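Local coordinates for member of s1p family of ribosomal proteins (Pyrococcus furiosus, PDB 5YH1), which probably has exonuclease and nucleic-acid-binding activity as a whole protein, and binds a manganese ion in the DHH domain that makes up this fragment, at residues P57-H62 and P131-V136; A71-E76 and F97-S102; K114-M119 and K149-Y154. All coordinates share one frame; numbering follows the deposited sequence.

Contact 1. Residues P57-H62 and P131-V136; sequences PIILRH and PLVVIV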
loop_
_atom_site.group_PDB
_atom_site.type_symbol
_atom_site.label_atom_id
_atom_site.label_comp_id
_atom_site.label_asym_id
_atom_site.label_seq_id
_atom_site.Cartn_x
_atom_site.Cartn_y
_atom_site.Cartn_z
ATOM N N PRO A 57 0.378 -27.577 -3.130
ATOM C CA PRO A 57 0.393 -26.271 -3.781
ATOM C C PRO A 57 1.788 -25.835 -4.191
ATOM O O PRO A 57 2.783 -26.341 -3.668
ATOM C CB PRO A 57 -0.174 -25.313 -2.721
ATOM C CG PRO A 57 -0.136 -26.040 -1.432
ATOM C CD PRO A 57 -0.040 -27.508 -1.717
ATOM N N ILE A 58 1.837 -24.912 -5.148
ATOM C CA ILE A 58 3.072 -24.340 -5.635
ATOM C C ILE A 58 2.970 -22.824 -5.559
ATOM O O ILE A 58 1.967 -22.243 -5.976
ATOM C CB ILE A 58 3.328 -24.774 -7.090
ATOM C CG1 ILE A 58 3.576 -26.282 -7.148
ATOM C CG2 ILE A 58 4.498 -24.002 -7.701
ATOM C CD1 ILE A 58 3.681 -26.826 -8.561
ATOM N N ILE A 59 4.006 -22.195 -5.015
ATOM C CA ILE A 59 4.177 -20.751 -5.109
ATOM C C ILE A 59 5.330 -20.486 -6.057
ATOM O O ILE A 59 6.444 -20.968 -5.834
ATOM C CB ILE A 59 4.577 -20.098 -3.778
ATOM C CG1 ILE A 59 3.614 -20.466 -2.676
ATOM C CG2 ILE A 59 4.621 -18.579 -3.931
ATOM C CD1 ILE A 59 4.117 -19.991 -1.328
ATOM N N LEU A 60 5.057 -19.707 -7.097
ATOM C CA LEU A 60 6.089 -19.273 -8.031
ATOM C C LEU A 60 6.324 -17.769 -7.879
ATOM O O LEU A 60 5.447 -16.961 -8.173
ATOM C CB LEU A 60 5.697 -19.642 -9.466
ATOM C CG LEU A 60 6.826 -19.628 -10.500
ATOM C CD1 LEU A 60 6.433 -20.402 -11.738
ATOM C CD2 LEU A 60 7.217 -18.212 -10.891
ATOM N N ARG A 61 7.514 -17.414 -7.407
ATOM C CA ARG A 61 7.962 -16.025 -7.303
ATOM C C ARG A 61 8.888 -15.719 -8.460
ATOM O O ARG A 61 9.784 -16.517 -8.754
ATOM C CB ARG A 61 8.752 -15.819 -6.018
ATOM C CG ARG A 61 7.908 -15.668 -4.776
ATOM C CD ARG A 61 7.719 -14.203 -4.452
ATOM N NE ARG A 61 6.709 -14.004 -3.421
ATOM C CZ ARG A 61 6.011 -12.883 -3.275
ATOM N NH1 ARG A 61 6.214 -11.850 -4.085
ATOM N NH2 ARG A 61 5.115 -12.789 -2.309
ATOM N N HIS A 62 8.694 -14.563 -9.095
ATOM C CA HIS A 62 9.577 -14.116 -10.162
ATOM C C HIS A 62 9.814 -12.616 -10.130
ATOM O O HIS A 62 8.940 -11.842 -9.737
ATOM C CB HIS A 62 9.034 -14.531 -11.539
ATOM C CG HIS A 62 7.756 -13.852 -11.925
ATOM N ND1 HIS A 62 7.716 -12.564 -12.413
ATOM C CD2 HIS A 62 6.475 -14.286 -11.906
ATOM C CE1 HIS A 62 6.467 -12.230 -12.671
ATOM N NE2 HIS A 62 5.694 -13.257 -12.375
ATOM N N PRO A 131 3.681 -25.626 0.535
ATOM C CA PRO A 131 3.946 -25.627 -0.905
ATOM C C PRO A 131 5.386 -25.926 -1.276
ATOM O O PRO A 131 6.275 -25.854 -0.438
ATOM C CB PRO A 131 3.602 -24.195 -1.325
ATOM C CG PRO A 131 3.810 -23.393 -0.088
ATOM C CD PRO A 131 3.368 -24.279 1.033
ATOM N N LEU A 132 5.576 -26.292 -2.538
ATOM C CA LEU A 132 6.867 -26.202 -3.186
ATOM C C LEU A 132 7.005 -24.748 -3.619
ATOM O O LEU A 132 6.090 -24.184 -4.231
ATOM C CB LEU A 132 6.917 -27.119 -4.415
ATOM C CG LEU A 132 8.172 -27.072 -5.292
ATOM C CD1 LEU A 132 9.344 -27.676 -4.543
ATOM C CD2 LEU A 132 7.942 -27.804 -6.608
ATOM N N VAL A 133 8.145 -24.151 -3.294
ATOM C CA VAL A 133 8.454 -22.785 -3.684
ATOM C C VAL A 133 9.441 -22.790 -4.858
ATOM O O VAL A 133 10.518 -23.414 -4.778
ATOM C CB VAL A 133 9.037 -22.000 -2.493
ATOM C CG1 VAL A 133 9.474 -20.607 -2.921
ATOM C CG2 VAL A 133 8.007 -21.905 -1.369
ATOM N N VAL A 134 9.052 -22.115 -5.942
ATOM C CA VAL A 134 9.880 -21.968 -7.144
ATOM C C VAL A 134 10.163 -20.489 -7.339
ATOM O O VAL A 134 9.224 -19.700 -7.504
ATOM C CB VAL A 134 9.173 -22.508 -8.407
ATOM C CG1 VAL A 134 10.086 -22.411 -9.623
ATOM C CG2 VAL A 134 8.711 -23.948 -8.200
ATOM N N ILE A 135 11.444 -20.115 -7.294
ATOM C CA ILE A 135 11.868 -18.728 -7.456
ATOM C C ILE A 135 12.586 -18.608 -8.789
ATOM O O ILE A 135 13.463 -19.428 -9.091
ATOM C CB ILE A 135 12.875 -18.272 -6.389
ATOM C CG1 ILE A 135 12.543 -18.847 -5.018
ATOM C CG2 ILE A 135 12.947 -16.744 -6.363
ATOM C CD1 ILE A 135 11.275 -18.288 -4.411
ATOM N N VAL A 136 12.247 -17.573 -9.557
ATOM C CA VAL A 136 12.665 -17.471 -10.958
ATOM C C VAL A 136 13.131 -16.057 -11.273
ATOM O O VAL A 136 12.453 -15.077 -10.932
ATOM C CB VAL A 136 11.501 -17.838 -11.890
ATOM C CG1 VAL A 136 11.913 -17.739 -13.352
ATOM C CG2 VAL A 136 10.986 -19.233 -11.564
#
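The imidazole of His-62 and the guanidinium of Arg-61 both lead away from strand 132-136, which each touches through its CB instead. His-62 CB lies 3.5 Å from Val-136 O, while the ring meets Tyr-69 edge-to-face and NE2 hydrogen-bonds Arg-99 NH1. Arg-61 CB packs 3.9 Å from Ile-135 CD1; a bend at chi2 (-97°) turns the chain aside, and NE forms a salt bridge with Asp-115. The puckered ring of Pro-131 puts CG 3.6 Å from Ile-59 CD1, the two side chains lying alongside and pointing the same way. These are in-register parallel strands, the second and middle strands of the five-stranded parallel sheet of the DHH N-terminal domain; strand 132-136 runs straight into Asp-137, a manganese ligand, and the side chain of Val-136 is about 8 Å from the ion. Five backbone hydrogen bonds join the pair, alternating in direction. The straightest is Val-134 N to Ile-59 O, 2.9 Å and 176° at the hydrogen; the most bent, Val-136 N to Arg-61 O, closes to 137°. On the face carrying Ile-58, Leu-60 and His-62, Leu-60 CD2 reaches diagonally to Val-136 CG2, 4.0 Å away.

Contact 2. Residues A71-E76 and F97-S102; sequences AGVALE and FKRRPS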
loop_
_atom_site.group_PDB
_atom_site.type_symbol
_atom_site.label_atom_id
_atom_site.label_comp_id
_atom_site.label_asym_id
_atom_site.label_seq_id
_atom_site.Cartn_x
_atom_site.Cartn_y
_atom_site.Cartn_z
ATOM N N ALA A 71 9.437 -15.867 -17.913
ATOM C CA ALA A 71 9.841 -17.110 -17.256
ATOM C C ALA A 71 8.721 -17.663 -16.391
ATOM O O ALA A 71 8.378 -18.843 -16.473
ATOM C CB ALA A 71 11.084 -16.875 -16.417
ATOM N N GLY A 72 8.126 -16.802 -15.575
ATOM C CA GLY A 72 7.033 -17.226 -14.715
ATOM C C GLY A 72 5.847 -17.744 -15.490
ATOM O O GLY A 72 5.254 -18.776 -15.127
ATOM N N VAL A 73 5.493 -17.043 -16.568
ATOM C CA VAL A 73 4.322 -17.428 -17.357
ATOM C C VAL A 73 4.598 -18.708 -18.152
ATOM O O VAL A 73 3.710 -19.541 -18.306
ATOM C CB VAL A 73 3.828 -16.275 -18.272
ATOM C CG1 VAL A 73 2.701 -16.743 -19.182
ATOM C CG2 VAL A 73 3.356 -15.117 -17.418
ATOM N N ALA A 74 5.824 -18.871 -18.633
ATOM C CA ALA A 74 6.228 -20.142 -19.260
ATOM C C ALA A 74 5.937 -21.325 -18.332
ATOM O O ALA A 74 5.289 -22.297 -18.725
ATOM C CB ALA A 74 7.706 -20.113 -19.630
ATOM N N LEU A 75 6.395 -21.224 -17.086
ATOM C CA LEU A 75 6.208 -22.307 -16.116
ATOM C C LEU A 75 4.738 -22.521 -15.765
ATOM O O LEU A 75 4.265 -23.659 -15.709
ATOM C CB LEU A 75 7.048 -22.048 -14.863
ATOM C CG LEU A 75 8.545 -22.123 -15.170
ATOM C CD1 LEU A 75 9.372 -21.425 -14.103
ATOM C CD2 LEU A 75 8.994 -23.568 -15.348
ATOM N N GLU A 76 4.007 -21.427 -15.560
ATOM C CA GLU A 76 2.570 -21.497 -15.274
ATOM C C GLU A 76 1.802 -22.204 -16.395
ATOM O O GLU A 76 0.885 -23.005 -16.141
ATOM C CB GLU A 76 2.002 -20.077 -15.022
ATOM C CG GLU A 76 0.485 -20.005 -14.912
ATOM C CD GLU A 76 -0.053 -18.643 -14.463
ATOM O OE1 GLU A 76 -1.269 -18.426 -14.605
ATOM O OE2 GLU A 76 0.697 -17.790 -13.953
ATOM N N PHE A 97 -1.982 -23.265 -7.312
ATOM C CA PHE A 97 -0.891 -22.544 -7.943
ATOM C C PHE A 97 -1.043 -21.036 -7.780
ATOM O O PHE A 97 -2.094 -20.473 -8.091
ATOM C CB PHE A 97 -0.788 -22.889 -9.425
ATOM C CG PHE A 97 0.321 -22.163 -10.128
ATOM C CD1 PHE A 97 1.609 -22.661 -10.108
ATOM C CD2 PHE A 97 0.078 -20.965 -10.790
ATOM C CE1 PHE A 97 2.642 -21.997 -10.736
ATOM C CE2 PHE A 97 1.108 -20.291 -11.425
ATOM C CZ PHE A 97 2.389 -20.810 -11.398
ATOM N N LYS A 98 0.030 -20.393 -7.328
ATOM C CA LYS A 98 0.079 -18.948 -7.183
ATOM C C LYS A 98 1.354 -18.395 -7.801
ATOM O O LYS A 98 2.443 -18.884 -7.518
ATOM C CB LYS A 98 0.047 -18.572 -5.702
ATOM C CG LYS A 98 -1.241 -18.951 -4.993
ATOM C CD LYS A 98 -2.388 -18.066 -5.464
ATOM C CE LYS A 98 -3.737 -18.699 -5.175
ATOM N NZ LYS A 98 -3.975 -18.848 -3.726
ATOM N N ARG A 99 1.210 -17.364 -8.634
ATOM C CA ARG A 99 2.343 -16.655 -9.206
ATOM C C ARG A 99 2.370 -15.248 -8.616
ATOM O O ARG A 99 1.380 -14.526 -8.695
ATOM C CB ARG A 99 2.241 -16.631 -10.739
ATOM C CG ARG A 99 3.444 -16.018 -11.439
ATOM C CD ARG A 99 3.373 -16.175 -12.951
ATOM N NE ARG A 99 2.121 -15.653 -13.502
ATOM C CZ ARG A 99 1.838 -14.368 -13.684
ATOM N NH1 ARG A 99 2.714 -13.438 -13.379
ATOM N NH2 ARG A 99 0.668 -14.010 -14.184
ATOM N N ARG A 100 3.510 -14.869 -8.033
ATOM C CA ARG A 100 3.665 -13.577 -7.362
ATOM C C ARG A 100 4.935 -12.873 -7.809
ATOM O O ARG A 100 6.028 -13.389 -7.590
ATOM C CB ARG A 100 3.707 -13.774 -5.850
ATOM C CG ARG A 100 2.416 -14.335 -5.303
ATOM C CD ARG A 100 2.469 -14.612 -3.808
ATOM N NE ARG A 100 1.197 -15.202 -3.387
ATOM C CZ ARG A 100 1.043 -16.128 -2.446
ATOM N NH1 ARG A 100 2.080 -16.600 -1.748
ATOM N NH2 ARG A 100 -0.172 -16.584 -2.202
ATOM N N PRO A 101 4.804 -11.687 -8.438
ATOM C CA PRO A 101 6.013 -10.968 -8.810
ATOM C C PRO A 101 6.728 -10.370 -7.605
ATOM O O PRO A 101 6.094 -10.085 -6.588
ATOM C CB PRO A 101 5.509 -9.847 -9.727
ATOM C CG PRO A 101 4.146 -10.249 -10.134
ATOM C CD PRO A 101 3.599 -11.043 -8.986
ATOM N N SER A 102 8.040 -10.210 -7.743
ATOM C CA SER A 102 8.880 -9.526 -6.782
ATOM C C SER A 102 9.509 -8.368 -7.525
ATOM O O SER A 102 10.182 -8.576 -8.542
ATOM C CB SER A 102 9.975 -10.460 -6.264
ATOM O OG SER A 102 9.425 -11.485 -5.454
HETATM O O HOH W 1 -1.106 -15.726 -15.294
#
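Glu-76 and Arg-99 form the one direct polar link between helix 71-76 and strand 97-102. Arg-99 NE donates to Glu-76 OE2 at 2.6 Å and 158° at the hydrogen, a bond that is part of a salt bridge. The acceptor sits in the guanidinium plane and is met nearly along its C-O axis, and the carboxylate plane is turned 27° from that of the guanidinium. A kink in the arginine chain at chi3 (54°) swings NE toward the extended glutamate.

A water bridges the same two groups by another route: it donates to Glu-76 OE1 at 2.8 Å and accepts from Arg-99 NH2 at 2.7 Å. Both groups have further partners, since Glu-76 OE1 also makes a salt bridge with Arg-273 and Arg-99 NH2 also bonds the carbonyl of Asp-271. This buried carboxylate is therefore gripped at both oxygens, which would be expected to keep it charged and hold it against rotation.

Apolar contacts flank the ion pair. Val-73 CG2 lies over the centre of one guanidinium face, 4.1 Å from Arg-99 CZ. Glu-76 lays its aliphatic part obliquely against the Phe-97 ring, CG being 3.6 Å from CE2. The helix backbone comes closest to the arginine chain at Gly-72, whose C is 3.9 Å from Arg-99 CD; a beta carbon there would fall only about 3.3 Å from that CD.

Helix 66-86 is the main helix in the connection of a beta-alpha-beta crossover between the adjacent parallel strands 58-63 and 97-102. The axis of segment 71-76 passes 9.8 Å from that of strand 97-102 and runs almost antiparallel to it, with Phe-97 continuing onto Ile-79, Ile-80 and Ile-83 and with helix 199-210 packed against Ala-71, Ala-74 and Leu-75.

Contact 3. Residues K114-M119 and K149-Y154; sequences KDIIFM and KRLKAY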
loop_
_atom_site.group_PDB
_atom_site.type_symbol
_atom_site.label_atom_id
_atom_site.label_comp_id
_atom_site.label_asym_id
_atom_site.label_seq_id
_atom_site.Cartn_x
_atom_site.Cartn_y
_atom_site.Cartn_z
ATOM N N LYS A 114 5.025 -12.880 3.804
ATOM C CA LYS A 114 3.680 -12.995 3.270
ATOM C C LYS A 114 3.418 -14.434 2.764
ATOM O O LYS A 114 2.381 -15.031 3.056
ATOM C CB LYS A 114 3.494 -11.943 2.172
ATOM C CG LYS A 114 2.126 -11.917 1.521
ATOM C CD LYS A 114 2.135 -12.629 0.186
ATOM C CE LYS A 114 0.788 -12.523 -0.511
ATOM N NZ LYS A 114 0.720 -11.314 -1.378
ATOM N N ASP A 115 4.371 -14.996 2.031
ATOM C CA ASP A 115 4.236 -16.365 1.537
ATOM C C ASP A 115 4.052 -17.366 2.698
ATOM O O ASP A 115 3.235 -18.283 2.629
ATOM C CB ASP A 115 5.470 -16.744 0.685
ATOM C CG ASP A 115 5.540 -15.972 -0.636
ATOM O OD1 ASP A 115 4.515 -15.386 -1.045
ATOM O OD2 ASP A 115 6.623 -15.948 -1.267
ATOM N N ILE A 116 4.810 -17.183 3.769
ATOM C CA ILE A 116 4.713 -18.073 4.928
ATOM C C ILE A 116 3.361 -17.904 5.652
ATOM O O ILE A 116 2.709 -18.883 6.005
ATOM C CB ILE A 116 5.914 -17.876 5.885
ATOM C CG1 ILE A 116 7.192 -18.378 5.205
ATOM C CG2 ILE A 116 5.710 -18.633 7.207
ATOM C CD1 ILE A 116 8.480 -17.967 5.896
ATOM N N ILE A 117 2.917 -16.673 5.850
ATOM C CA ILE A 117 1.633 -16.445 6.535
ATOM C C ILE A 117 0.492 -17.044 5.717
ATOM O O ILE A 117 -0.361 -17.746 6.254
ATOM C CB ILE A 117 1.403 -14.944 6.808
ATOM C CG1 ILE A 117 2.403 -14.462 7.864
ATOM C CG2 ILE A 117 -0.040 -14.668 7.253
ATOM C CD1 ILE A 117 2.685 -12.976 7.833
ATOM N N PHE A 118 0.495 -16.791 4.414
ATOM C CA PHE A 118 -0.530 -17.324 3.520
ATOM C C PHE A 118 -0.509 -18.851 3.481
ATOM O O PHE A 118 -1.557 -19.478 3.559
ATOM C CB PHE A 118 -0.365 -16.750 2.102
ATOM C CG PHE A 118 -1.050 -15.421 1.885
ATOM C CD1 PHE A 118 -1.153 -14.471 2.905
ATOM C CD2 PHE A 118 -1.583 -15.107 0.638
ATOM C CE1 PHE A 118 -1.783 -13.248 2.681
ATOM C CE2 PHE A 118 -2.214 -13.885 0.412
ATOM C CZ PHE A 118 -2.315 -12.956 1.439
HETATM N N MSE A 119 0.670 -19.456 3.357
HETATM C CA MSE A 119 0.748 -20.929 3.280
HETATM C C MSE A 119 0.336 -21.566 4.597
HETATM O O MSE A 119 -0.278 -22.630 4.604
HETATM C CB MSE A 119 2.131 -21.414 2.817
HETATM C CG MSE A 119 3.163 -21.368 3.938
HETATM SE SE MSE A 119 4.988 -21.935 3.429
HETATM C CE MSE A 119 5.415 -20.613 2.034
ATOM N N LYS A 149 16.366 -19.279 5.018
ATOM C CA LYS A 149 16.441 -19.679 6.432
ATOM C C LYS A 149 15.053 -19.735 7.061
ATOM O O LYS A 149 14.751 -20.652 7.816
ATOM C CB LYS A 149 17.331 -18.732 7.219
ATOM C CG LYS A 149 18.798 -18.939 6.903
ATOM C CD LYS A 149 19.665 -17.953 7.651
ATOM C CE LYS A 149 21.124 -18.321 7.490
ATOM N NZ LYS A 149 21.977 -17.511 8.397
ATOM N N ARG A 150 14.196 -18.778 6.707
ATOM C CA ARG A 150 12.837 -18.759 7.210
ATOM C C ARG A 150 11.992 -19.877 6.625
ATOM O O ARG A 150 11.279 -20.562 7.369
ATOM C CB ARG A 150 12.200 -17.393 6.980
ATOM C CG ARG A 150 12.777 -16.338 7.909
ATOM C CD ARG A 150 12.514 -14.953 7.375
ATOM N NE ARG A 150 13.015 -13.896 8.247
ATOM C CZ ARG A 150 14.287 -13.523 8.337
ATOM N NH1 ARG A 150 15.239 -14.137 7.632
ATOM N NH2 ARG A 150 14.611 -12.524 9.153
ATOM N N LEU A 151 12.082 -20.097 5.312
ATOM C CA LEU A 151 11.349 -21.213 4.697
ATOM C C LEU A 151 11.779 -22.584 5.251
ATOM O O LEU A 151 10.952 -23.489 5.402
ATOM C CB LEU A 151 11.478 -21.188 3.168
ATOM C CG LEU A 151 10.736 -20.042 2.474
ATOM C CD1 LEU A 151 11.151 -19.939 1.018
ATOM C CD2 LEU A 151 9.230 -20.215 2.577
ATOM N N LYS A 152 13.059 -22.742 5.551
ATOM C CA LYS A 152 13.552 -24.025 6.053
ATOM C C LYS A 152 13.077 -24.326 7.485
ATOM O O LYS A 152 12.952 -25.483 7.860
ATOM C CB LYS A 152 15.074 -24.119 5.919
ATOM C CG LYS A 152 15.538 -24.316 4.468
ATOM C CD LYS A 152 14.811 -25.460 3.758
ATOM C CE LYS A 152 15.507 -25.848 2.459
ATOM N NZ LYS A 152 14.768 -26.903 1.712
ATOM N N ALA A 153 12.756 -23.295 8.257
ATOM C CA ALA A 153 12.105 -23.512 9.547
ATOM C C ALA A 153 10.748 -24.208 9.382
ATOM O O ALA A 153 10.229 -24.793 10.334
ATOM C CB ALA A 153 11.940 -22.199 10.288
ATOM N N TYR A 154 10.181 -24.160 8.178
ATOM C CA TYR A 154 8.921 -24.839 7.888
ATOM C C TYR A 154 9.089 -26.113 7.047
ATOM O O TYR A 154 8.095 -26.698 6.621
ATOM C CB TYR A 154 7.952 -23.850 7.217
ATOM C CG TYR A 154 7.560 -22.749 8.165
ATOM C CD1 TYR A 154 8.395 -21.665 8.375
ATOM C CD2 TYR A 154 6.374 -22.819 8.891
ATOM C CE1 TYR A 154 8.060 -20.667 9.274
ATOM C CE2 TYR A 154 6.028 -21.827 9.791
ATOM C CZ TYR A 154 6.871 -20.752 9.980
ATOM O OH TYR A 154 6.534 -19.766 10.886
#
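The guanidinium of Arg-150 is held at three nitrogens, while lower down the same side chain its CB rests 3.9 Å from Ile-116 CD1. NE and NH2 form salt bridges with Glu-263 and Glu-299 of the second subunit, and NH1 bonds the carbonyl of Pro-146 in its own chain. Within the alpha/beta DHH domain the contact joins helix 109-126 to helix 145-152 and the turn that follows it, at the interface with another copy of the protein, whose Ile-275 packs on Ile-116.

Across the segments themselves there are no hydrogen bonds, and Ile-116 carries the packing with three carbons on two branches, CG2 on one and CG1 with CD1 on the other. With CG1 anti to the carbonyl carbon (chi1 -68°), CG2 is aimed at Tyr-154 and lies over one face of its ring, 3.9 Å from the centroid and 23° off the normal, a CH-pi contact. CG1 meets Leu-151 CD2 at 3.8 Å, the two side chains crossing at a slant. An alanine here would strip away CG1, CG2 and CD1 together, and would probably leave the Tyr-154 face and Leu-151 CD2 without their mate, opening a gap between the helices. The tyrosine is fixed at its far end as well, since OH bonds the carbonyl of Gly-274 of the second subunit. Selenomethionine Met-119 bends at chi3 (61°), which brings its CE to 3.9 Å from the same Leu-151 CD2.

From the N terminus, strand 58-63 enters the sheet first and helix 66-86 follows it. Contact 2 closes the first loop, bringing this helix onto strand 97-102. Helix 109-126 comes next, and then strand 132-136 pairs with strand 58-63, so contact 1 closes a longer loop with contact 2 nested inside it. Contact 3 opens on helix 109-126, within that loop, and closes beyond it on helix 145-152; it therefore crosses contact 1 but follows contact 2 in series. Together they tie three neighbouring strands to three helices. Asp-115 of contact 3 reaches both others: OD1 forms a salt bridge with Arg-100 NH1 (2.8 Å) of contact 2, and OD2 pairs with Arg-61 of contact 1.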